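Local coordinates for protein glycerol Dehydrogenase (Unidentified, PDB 5XN8) that probably catalyses the NAD-dependent oxidation of glycerol to dihydroxyacetone, with a metal ion, here zinc, held in its catalytic site, at residues P15-L20 against M149-T154; T19-Y24 against N50-H55; E62-E67 against R74-I79; G84-V89 against Q107-V112. All coordinates share one frame; numbering follows the deposited sequence.

Contact 1: residues P15-L20 against M149-T154; sequences PDASTL and MVVMDT
Asp153 lays its carboxylate against the turn at Asp16, Ala17 and Ser18, where the chain leaving strand 10-14 enters a short, weakly bonded helix. Its CG stands anti to the backbone N (chi1 -169°), which carries both oxygens across to that turn. OD2 receives the hydroxyl of Ser18 on its anti lone pair, Ser18 OG to Asp153 OD2 being 2.6 Å. A weaker but straight bond runs from Ser18 N to Asp153 OD2 (3.3 Å, 164° at the hydrogen), and a water donates to it as well. Asp153 OD1 takes a weak bond from Asp16 N at 3.1 Å and also caps Ala155 N at the start of helix 154-158. An aspartate suits this N-cap because one short carboxylate can serve two chain turns at once. Beside it the small Ala17 lets the strand come close: its CB packs on Val151 CG1 at 3.8 Å and on Met152 O at 3.5 Å. Thr154 OG1 passes Pro15, whose nitrogen has no hydrogen to give, and bonds instead to Glu231. Strand 149-153 lies between strands 10-14 and 111-115 of the parallel sheet, with helix 228-247 packed on Met152 and Thr154 and Leu2 of the second subunit on Ala17.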
# COMPACT_ATOMS: atom_id res chain seq x y z
N PRO A 15 10.71 -36.99 -13.66
CA PRO A 15 10.27 -38.38 -13.78
C PRO A 15 11.27 -39.22 -14.57
O PRO A 15 11.78 -38.75 -15.59
CB PRO A 15 8.95 -38.25 -14.55
CG PRO A 15 8.43 -36.91 -14.17
CD PRO A 15 9.66 -36.04 -14.04
N ASP A 16 11.56 -40.42 -14.08
CA ASP A 16 12.44 -41.39 -14.77
C ASP A 16 13.88 -40.90 -15.00
O ASP A 16 14.55 -41.36 -15.91
CB ASP A 16 11.81 -41.84 -16.09
CG ASP A 16 10.39 -42.37 -15.92
OD1 ASP A 16 10.18 -43.30 -15.12
OD2 ASP A 16 9.47 -41.83 -16.58
N ALA A 17 14.37 -40.00 -14.15
CA ALA A 17 15.73 -39.47 -14.27
C ALA A 17 16.81 -40.54 -14.07
O ALA A 17 17.90 -40.42 -14.63
CB ALA A 17 15.95 -38.31 -13.31
N SER A 18 16.51 -41.58 -13.31
CA SER A 18 17.47 -42.66 -13.05
C SER A 18 17.71 -43.56 -14.28
O SER A 18 18.72 -44.29 -14.33
CB SER A 18 17.03 -43.50 -11.85
OG SER A 18 15.68 -43.93 -11.95
N THR A 19 16.78 -43.52 -15.24
CA THR A 19 16.91 -44.22 -16.52
C THR A 19 17.24 -43.30 -17.72
O THR A 19 17.45 -43.79 -18.83
CB THR A 19 15.61 -44.98 -16.85
OG1 THR A 19 14.49 -44.09 -16.69
CG2 THR A 19 15.45 -46.20 -15.94
N LEU A 20 17.29 -41.98 -17.49
CA LEU A 20 17.58 -40.99 -18.53
C LEU A 20 18.94 -40.29 -18.40
O LEU A 20 19.32 -39.54 -19.30
CB LEU A 20 16.47 -39.93 -18.56
CG LEU A 20 15.09 -40.38 -19.03
CD1 LEU A 20 14.08 -39.26 -18.80
CD2 LEU A 20 15.11 -40.80 -20.50
N MET A 149 27.74 -35.53 -10.94
CA MET A 149 26.31 -35.52 -11.25
C MET A 149 25.46 -35.83 -10.03
O MET A 149 25.86 -36.62 -9.17
CB MET A 149 25.99 -36.56 -12.33
CG MET A 149 26.44 -36.18 -13.72
SD MET A 149 26.00 -37.47 -14.90
CE MET A 149 24.24 -37.23 -15.00
N VAL A 150 24.29 -35.19 -9.96
CA VAL A 150 23.27 -35.44 -8.94
C VAL A 150 21.97 -35.71 -9.68
O VAL A 150 21.48 -34.84 -10.39
CB VAL A 150 23.09 -34.24 -7.98
CG1 VAL A 150 21.95 -34.50 -6.99
CG2 VAL A 150 24.39 -33.93 -7.24
N VAL A 151 21.40 -36.90 -9.50
CA VAL A 151 20.25 -37.34 -10.29
C VAL A 151 19.07 -37.65 -9.36
O VAL A 151 19.14 -38.56 -8.53
CB VAL A 151 20.60 -38.58 -11.13
CG1 VAL A 151 19.49 -38.87 -12.15
CG2 VAL A 151 21.93 -38.38 -11.85
N MET A 152 17.99 -36.89 -9.53
CA MET A 152 16.83 -36.96 -8.66
C MET A 152 15.65 -37.49 -9.47
O MET A 152 15.05 -36.76 -10.25
CB MET A 152 16.52 -35.57 -8.10
CG MET A 152 17.70 -34.88 -7.44
SD MET A 152 18.26 -35.70 -5.94
CE MET A 152 16.94 -35.33 -4.80
N ASP A 153 15.34 -38.78 -9.30
CA ASP A 153 14.18 -39.37 -9.94
C ASP A 153 12.99 -39.16 -9.02
O ASP A 153 12.85 -39.85 -8.00
CB ASP A 153 14.39 -40.87 -10.23
CG ASP A 153 13.30 -41.45 -11.14
OD1 ASP A 153 12.15 -40.98 -11.09
OD2 ASP A 153 13.61 -42.36 -11.92
N THR A 154 12.14 -38.21 -9.40
CA THR A 154 11.04 -37.77 -8.55
C THR A 154 9.87 -38.77 -8.52
O THR A 154 9.02 -38.66 -7.65
CB THR A 154 10.52 -36.40 -9.01
OG1 THR A 154 10.07 -36.50 -10.37
CG2 THR A 154 11.64 -35.35 -8.92
O HOH W 1 11.17 -43.71 -11.96

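Contact 2: residues T19-Y24 against N50-H55; sequences TLFGAY and NGLHSH
His55 directly follows helix 38-54 of the nucleotide-binding domain, whose C-terminal turn packs on the two short helices 17-20 and 22-25. The imidazole of His55 lies flat over the Gly22-Ala23 peptide: Gly22 C and Ala23 N are above the middle of the ring, Ala23 N 3.7 Å from His55 NE2. Gly22 CA adds a CH-pi contact, 4.0 Å from the ring centroid. Glycine suits this place because a CB would collide with His55 ND1. The ring is held by its own helix, since His55 ND1 donates to Gly51 O at 3.0 Å. Ser54 OG reaches that same Gly51 O at 2.6 Å from the opposite face of the carbonyl, so two side chains grip one acceptor in the last turn. Gly51, also without a side chain, lets Thr19 approach to a CA-CA distance of 4.8 Å. On the inner side, Phe21 points its CB away, yet CG, set between the backbone N and the carbonyl carbon (chi1 86°), brings the ring back until CZ meets Leu52 CD2 at 3.7 Å. Both apolar, they also touch strands of the sheet: Phe21 packs on Ile114, Leu52 on Leu59. Helices laid on a parallel sheet in this way are typical of a Rossmann-like alpha/beta domain.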
# COMPACT_ATOMS: atom_id res chain seq x y z
N THR A 19 16.78 -43.52 -15.24
CA THR A 19 16.91 -44.22 -16.52
C THR A 19 17.24 -43.30 -17.72
O THR A 19 17.45 -43.79 -18.83
CB THR A 19 15.61 -44.98 -16.85
OG1 THR A 19 14.49 -44.09 -16.69
CG2 THR A 19 15.45 -46.20 -15.94
N LEU A 20 17.29 -41.98 -17.49
CA LEU A 20 17.58 -40.99 -18.53
C LEU A 20 18.94 -40.29 -18.40
O LEU A 20 19.32 -39.54 -19.30
CB LEU A 20 16.47 -39.93 -18.56
CG LEU A 20 15.09 -40.38 -19.03
CD1 LEU A 20 14.08 -39.26 -18.80
CD2 LEU A 20 15.11 -40.80 -20.50
N PHE A 21 19.66 -40.52 -17.31
CA PHE A 21 20.92 -39.79 -17.03
C PHE A 21 22.13 -40.36 -17.77
O PHE A 21 23.21 -39.76 -17.71
CB PHE A 21 21.16 -39.73 -15.51
CG PHE A 21 21.87 -40.94 -14.93
CD1 PHE A 21 21.18 -42.12 -14.63
CD2 PHE A 21 23.23 -40.88 -14.66
CE1 PHE A 21 21.85 -43.21 -14.09
CE2 PHE A 21 23.90 -41.97 -14.12
CZ PHE A 21 23.21 -43.14 -13.84
N GLY A 22 21.96 -41.50 -18.45
CA GLY A 22 23.05 -42.15 -19.17
C GLY A 22 23.70 -41.30 -20.25
O GLY A 22 24.91 -41.41 -20.49
N ALA A 23 22.90 -40.47 -20.92
CA ALA A 23 23.40 -39.56 -21.96
C ALA A 23 24.53 -38.68 -21.44
O ALA A 23 25.57 -38.55 -22.09
CB ALA A 23 22.26 -38.70 -22.49
N TYR A 24 24.33 -38.10 -20.26
CA TYR A 24 25.31 -37.21 -19.66
C TYR A 24 26.44 -37.99 -18.99
O TYR A 24 27.59 -37.55 -19.00
CB TYR A 24 24.65 -36.28 -18.64
CG TYR A 24 23.52 -35.43 -19.20
CD1 TYR A 24 22.22 -35.93 -19.24
CD2 TYR A 24 23.74 -34.13 -19.66
CE1 TYR A 24 21.16 -35.15 -19.72
CE2 TYR A 24 22.70 -33.35 -20.15
CZ TYR A 24 21.41 -33.86 -20.18
OH TYR A 24 20.36 -33.10 -20.66
N ASN A 50 20.18 -51.20 -16.55
CA ASN A 50 19.62 -51.37 -17.91
C ASN A 50 19.70 -50.08 -18.74
O ASN A 50 19.97 -50.14 -19.95
CB ASN A 50 18.16 -51.84 -17.87
CG ASN A 50 18.02 -53.32 -17.50
OD1 ASN A 50 18.97 -54.11 -17.61
ND2 ASN A 50 16.82 -53.70 -17.07
N GLY A 51 19.47 -48.94 -18.10
CA GLY A 51 19.54 -47.63 -18.75
C GLY A 51 20.95 -47.23 -19.13
O GLY A 51 21.17 -46.70 -20.22
N LEU A 52 21.90 -47.47 -18.23
CA LEU A 52 23.33 -47.23 -18.51
C LEU A 52 23.84 -48.14 -19.62
O LEU A 52 24.62 -47.70 -20.46
CB LEU A 52 24.17 -47.40 -17.24
CG LEU A 52 24.05 -46.30 -16.19
CD1 LEU A 52 24.48 -46.79 -14.81
CD2 LEU A 52 24.85 -45.07 -16.59
N HIS A 53 23.40 -49.40 -19.61
CA HIS A 53 23.71 -50.35 -20.69
C HIS A 53 23.19 -49.86 -22.05
O HIS A 53 23.88 -49.99 -23.06
CB HIS A 53 23.16 -51.76 -20.38
CG HIS A 53 23.98 -52.54 -19.40
ND1 HIS A 53 25.34 -52.68 -19.50
CD2 HIS A 53 23.60 -53.27 -18.32
CE1 HIS A 53 25.78 -53.44 -18.50
NE2 HIS A 53 24.74 -53.81 -17.77
N SER A 54 21.98 -49.29 -22.07
CA SER A 54 21.37 -48.80 -23.32
C SER A 54 22.13 -47.63 -23.96
O SER A 54 22.02 -47.43 -25.17
CB SER A 54 19.90 -48.44 -23.11
OG SER A 54 19.75 -47.25 -22.35
N HIS A 55 22.90 -46.88 -23.17
CA HIS A 55 23.85 -45.89 -23.71
C HIS A 55 25.29 -46.43 -23.85
O HIS A 55 26.24 -45.65 -23.92
CB HIS A 55 23.86 -44.59 -22.88
CG HIS A 55 22.54 -43.90 -22.81
ND1 HIS A 55 21.64 -44.15 -21.80
CD2 HIS A 55 21.98 -42.93 -23.58
CE1 HIS A 55 20.57 -43.38 -21.95
NE2 HIS A 55 20.75 -42.64 -23.03

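Contact 3: residues E62-E67 against R74-I79; sequences ERFNGE and RRLIAI
Glu62 leaves the edge strand 58-63 with its CB directed at helix 70-83, the helix that follows in this Rossmann-like alpha/beta domain. From CB the chain runs anti to the backbone N (chi1 -167°) and then bends at chi2, which brings CG against two helix side chains, 3.9 Å from Leu76 CD2 and 3.8 Å from Ile79 CD1. CD stays on Ile79 CD1, and OE1 lies 3.6 Å from Ile79 CG2 while accepting from His60. The long glutamate thus serves twice, with apolar methylenes against the helix and a polar end that bonds to His60. Leu76, a branched residue suited to the buried side, also reaches Phe64, its CD1 coming 4.4 Å from Phe64 CD1, and packs on Phe33 and Ile35 of the adjacent strand. Nearer the end of the strand, the side chains of Arg75 and Asn65 cross at about a right angle. The amide and guanidinium planes are turned 44° apart, and Asn65 ND2 and Arg75 NE, both donors, make no bond with each other. Glu72 joins them by accepting from Asn65 ND2 and forming a salt bridge with Arg75 NH2. That same NH2 also donates to the backbone, Arg75 NH2 to Arg63 O being 3.2 Å, with the oxygen in the guanidinium plane.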
# COMPACT_ATOMS: atom_id res chain seq x y z
N GLU A 62 27.65 -53.74 -7.18
CA GLU A 62 28.13 -54.39 -5.96
C GLU A 62 27.31 -53.96 -4.74
O GLU A 62 26.81 -52.84 -4.68
CB GLU A 62 29.62 -54.08 -5.76
CG GLU A 62 30.34 -54.93 -4.72
CD GLU A 62 30.36 -56.42 -5.05
OE1 GLU A 62 31.01 -56.81 -6.04
OE2 GLU A 62 29.74 -57.20 -4.30
N ARG A 63 27.19 -54.87 -3.78
CA ARG A 63 26.36 -54.67 -2.60
C ARG A 63 27.06 -53.79 -1.57
O ARG A 63 28.26 -53.93 -1.34
CB ARG A 63 26.03 -56.04 -1.97
CG ARG A 63 25.01 -55.99 -0.85
CD ARG A 63 24.71 -57.37 -0.28
NE ARG A 63 24.78 -57.38 1.18
CZ ARG A 63 25.91 -57.44 1.89
NH1 ARG A 63 27.10 -57.50 1.30
NH2 ARG A 63 25.84 -57.45 3.22
N PHE A 64 26.29 -52.90 -0.95
CA PHE A 64 26.76 -51.98 0.10
C PHE A 64 26.24 -52.48 1.45
O PHE A 64 25.05 -52.79 1.58
CB PHE A 64 26.29 -50.55 -0.22
CG PHE A 64 26.46 -49.57 0.90
CD1 PHE A 64 27.72 -49.27 1.40
CD2 PHE A 64 25.36 -48.93 1.46
CE1 PHE A 64 27.88 -48.37 2.43
CE2 PHE A 64 25.51 -48.02 2.49
CZ PHE A 64 26.77 -47.74 2.98
N ASN A 65 27.12 -52.58 2.45
CA ASN A 65 26.77 -53.19 3.76
C ASN A 65 25.94 -52.31 4.70
O ASN A 65 25.47 -52.80 5.73
CB ASN A 65 28.04 -53.65 4.50
CG ASN A 65 28.66 -54.89 3.89
OD1 ASN A 65 27.95 -55.83 3.53
ND2 ASN A 65 29.98 -54.90 3.79
N GLY A 66 25.77 -51.04 4.36
CA GLY A 66 24.84 -50.16 5.07
C GLY A 66 25.47 -49.09 5.94
O GLY A 66 24.75 -48.28 6.52
N GLU A 67 26.80 -49.08 6.03
CA GLU A 67 27.51 -48.10 6.85
C GLU A 67 28.65 -47.43 6.08
O GLU A 67 29.42 -48.11 5.41
CB GLU A 67 28.06 -48.77 8.10
CG GLU A 67 28.38 -47.81 9.23
CD GLU A 67 27.13 -47.20 9.85
OE1 GLU A 67 26.28 -47.98 10.35
OE2 GLU A 67 27.01 -45.96 9.84
N ARG A 74 37.32 -49.06 1.86
CA ARG A 74 38.48 -49.83 1.42
C ARG A 74 38.11 -51.20 0.84
O ARG A 74 38.79 -51.68 -0.07
CB ARG A 74 39.51 -50.00 2.56
CG ARG A 74 40.37 -48.78 2.90
CD ARG A 74 39.80 -47.42 2.60
NE ARG A 74 40.78 -46.37 2.90
CZ ARG A 74 40.51 -45.15 3.36
NH1 ARG A 74 39.26 -44.76 3.62
NH2 ARG A 74 41.52 -44.31 3.60
N ARG A 75 37.04 -51.82 1.36
CA ARG A 75 36.55 -53.09 0.82
C ARG A 75 36.02 -52.93 -0.60
O ARG A 75 36.32 -53.74 -1.48
CB ARG A 75 35.45 -53.68 1.73
CG ARG A 75 35.07 -55.13 1.43
CD ARG A 75 33.85 -55.58 2.25
NE ARG A 75 32.63 -54.87 1.86
CZ ARG A 75 31.88 -55.13 0.78
NH1 ARG A 75 32.19 -56.12 -0.07
NH2 ARG A 75 30.78 -54.41 0.54
N LEU A 76 35.23 -51.87 -0.83
CA LEU A 76 34.63 -51.60 -2.14
C LEU A 76 35.64 -51.08 -3.16
O LEU A 76 35.55 -51.42 -4.35
CB LEU A 76 33.47 -50.61 -2.01
CG LEU A 76 32.17 -51.13 -1.39
CD1 LEU A 76 31.25 -49.97 -1.05
CD2 LEU A 76 31.47 -52.15 -2.28
N ILE A 77 36.59 -50.26 -2.71
CA ILE A 77 37.71 -49.83 -3.56
C ILE A 77 38.47 -51.03 -4.13
O ILE A 77 38.75 -51.07 -5.32
CB ILE A 77 38.67 -48.88 -2.80
CG1 ILE A 77 38.02 -47.49 -2.67
CG2 ILE A 77 40.01 -48.73 -3.52
CD1 ILE A 77 38.65 -46.59 -1.63
N ALA A 78 38.79 -52.00 -3.27
CA ALA A 78 39.49 -53.22 -3.68
C ALA A 78 38.76 -53.97 -4.79
O ALA A 78 39.39 -54.46 -5.72
CB ALA A 78 39.71 -54.15 -2.48
N ILE A 79 37.43 -54.03 -4.71
CA ILE A 79 36.61 -54.67 -5.76
C ILE A 79 36.57 -53.79 -7.01
O ILE A 79 36.61 -54.30 -8.13
CB ILE A 79 35.16 -54.98 -5.30
CG1 ILE A 79 35.14 -55.86 -4.04
CG2 ILE A 79 34.39 -55.69 -6.41
CD1 ILE A 79 33.78 -55.96 -3.36

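Contact 4: residues G84-V89 against Q107-V112; sequences GCRGVV and QKLPVV
Val88 O takes the shortest bond between the two segments, from Val112 N at 2.9 Å, and a CA-H of Val111 also approaches it, with Val111 CA to Val88 O at 3.5 Å. The pairing joins the two strands of a beta-alpha-beta unit, strand 87-92, helix 94-107 and strand 111-115, in the parallel sheet of the nucleotide-binding domain. On the same residue, Val88 N donates to Pro110 O at 3.0 Å. Val88 therefore uses both its N-H and its C=O toward this neighbour, whereas Val89 bonds through its backbone to strand 31-36 on the other side, the alternation expected of parallel strands. Proline can stand at position 110 because its carbonyl alone is needed here; its ring, lacking an N-H, rests against Arg86 O and Gly87. Gly87 presents no side chain to that ring.

The valines are beta-branched and suit extended chain. Val89 and Val112 lie side by side and point the same way, whereas Val88 and Val111 project from the other face, where Val88 meets Ala100 and Ile103 of the connecting helix. Lys108, with positive phi, closes that helix in a Schellman motif and turns the chain toward the sheet. Leu109 follows as an apolar plug: one branch, CD1, reaches Val88 CG2 at 4.0 Å, while Leu80 of helix 70-83 packs against the same side chain. Arg86 points its CB away, but bends at chi2 and chi3 bring its guanidinium back over the other branch. Leu109 CD2 sits off-centre beneath one guanidinium face, 3.6 Å from Arg86 NH2.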
# COMPACT_ATOMS: atom_id res chain seq x y z
N GLY A 84 38.31 -52.57 -12.70
CA GLY A 84 38.89 -51.47 -13.50
C GLY A 84 37.88 -50.44 -13.97
O GLY A 84 38.03 -49.88 -15.06
N CYS A 85 36.86 -50.19 -13.15
CA CYS A 85 35.76 -49.29 -13.50
C CYS A 85 36.21 -47.84 -13.41
O CYS A 85 36.94 -47.47 -12.48
CB CYS A 85 34.55 -49.54 -12.60
SG CYS A 85 33.67 -51.11 -12.91
N ARG A 86 35.76 -47.03 -14.36
CA ARG A 86 36.26 -45.66 -14.55
C ARG A 86 35.42 -44.57 -13.86
O ARG A 86 35.82 -43.41 -13.84
CB ARG A 86 36.42 -45.35 -16.05
CG ARG A 86 37.61 -46.03 -16.71
CD ARG A 86 38.91 -45.28 -16.43
NE ARG A 86 39.59 -45.70 -15.20
CZ ARG A 86 40.37 -44.93 -14.43
NH1 ARG A 86 40.60 -43.64 -14.71
NH2 ARG A 86 40.91 -45.45 -13.33
N GLY A 87 34.27 -44.94 -13.30
CA GLY A 87 33.47 -44.03 -12.49
C GLY A 87 32.78 -44.75 -11.35
O GLY A 87 32.87 -45.97 -11.23
N VAL A 88 32.10 -43.97 -10.50
CA VAL A 88 31.35 -44.49 -9.35
C VAL A 88 29.92 -43.94 -9.37
O VAL A 88 29.73 -42.74 -9.50
CB VAL A 88 31.99 -44.08 -8.01
CG1 VAL A 88 31.50 -45.00 -6.89
CG2 VAL A 88 33.50 -44.11 -8.09
N VAL A 89 28.94 -44.83 -9.23
CA VAL A 89 27.54 -44.45 -9.00
C VAL A 89 27.12 -44.95 -7.62
O VAL A 89 27.33 -46.10 -7.28
CB VAL A 89 26.59 -45.06 -10.06
CG1 VAL A 89 25.14 -44.66 -9.79
CG2 VAL A 89 27.01 -44.65 -11.47
N GLN A 107 40.13 -42.64 -5.44
CA GLN A 107 40.52 -43.20 -6.74
C GLN A 107 40.62 -42.18 -7.87
O GLN A 107 40.97 -42.54 -8.99
CB GLN A 107 39.53 -44.31 -7.14
CG GLN A 107 39.54 -45.52 -6.22
CD GLN A 107 40.89 -46.22 -6.21
OE1 GLN A 107 41.57 -46.28 -5.19
NE2 GLN A 107 41.29 -46.73 -7.37
N LYS A 108 40.34 -40.91 -7.58
CA LYS A 108 40.32 -39.83 -8.59
C LYS A 108 39.40 -40.18 -9.75
O LYS A 108 39.81 -40.17 -10.91
CB LYS A 108 41.74 -39.52 -9.08
CG LYS A 108 42.73 -39.21 -7.97
CD LYS A 108 44.06 -38.74 -8.55
CE LYS A 108 45.11 -38.57 -7.45
NZ LYS A 108 45.42 -39.85 -6.77
N LEU A 109 38.15 -40.51 -9.41
CA LEU A 109 37.12 -40.89 -10.39
C LEU A 109 35.90 -39.97 -10.30
O LEU A 109 35.62 -39.42 -9.22
CB LEU A 109 36.68 -42.34 -10.18
CG LEU A 109 37.75 -43.44 -10.20
CD1 LEU A 109 37.16 -44.75 -9.70
CD2 LEU A 109 38.37 -43.64 -11.58
N PRO A 110 35.17 -39.81 -11.42
CA PRO A 110 33.91 -39.06 -11.38
C PRO A 110 32.83 -39.79 -10.57
O PRO A 110 32.82 -41.03 -10.52
CB PRO A 110 33.52 -38.95 -12.85
CG PRO A 110 34.15 -40.14 -13.49
CD PRO A 110 35.45 -40.31 -12.77
N VAL A 111 31.94 -39.01 -9.96
CA VAL A 111 30.95 -39.51 -9.03
C VAL A 111 29.56 -39.12 -9.52
O VAL A 111 29.33 -37.97 -9.89
CB VAL A 111 31.16 -38.92 -7.62
CG1 VAL A 111 30.06 -39.36 -6.66
CG2 VAL A 111 32.54 -39.28 -7.09
N VAL A 112 28.64 -40.08 -9.49
CA VAL A 112 27.22 -39.83 -9.71
C VAL A 112 26.50 -40.25 -8.44
O VAL A 112 26.73 -41.35 -7.94
CB VAL A 112 26.68 -40.67 -10.89
CG1 VAL A 112 25.20 -40.38 -11.12
CG2 VAL A 112 27.49 -40.41 -12.15

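All four contacts belong to the nucleotide-binding half of the chain and meet around its parallel sheet. Strands 149-153 and 111-115 are neighbours, so contact 1 touches contact 4 directly, Met149 N lying 3.1 Å from Val111 O. Phe21 of contact 2 touches both: its CE2 packs on Val112 CG1 at 3.6 Å and its CB on Val151 CG1 at 3.9 Å. Contact 3 lies at the far edge, its centre about 23 Å from those of contacts 1 and 2, and meets contact 4 where Ile77 touches Gln107. Probable NAD-binding residues lie close by: the Phe64 side chain is about 4 Å from that of Lys95, and the side chain of Asp153 about 7 Å from that of Thr116; those of Met152 and Phe64 are each about 12 Å from a bound glycerol.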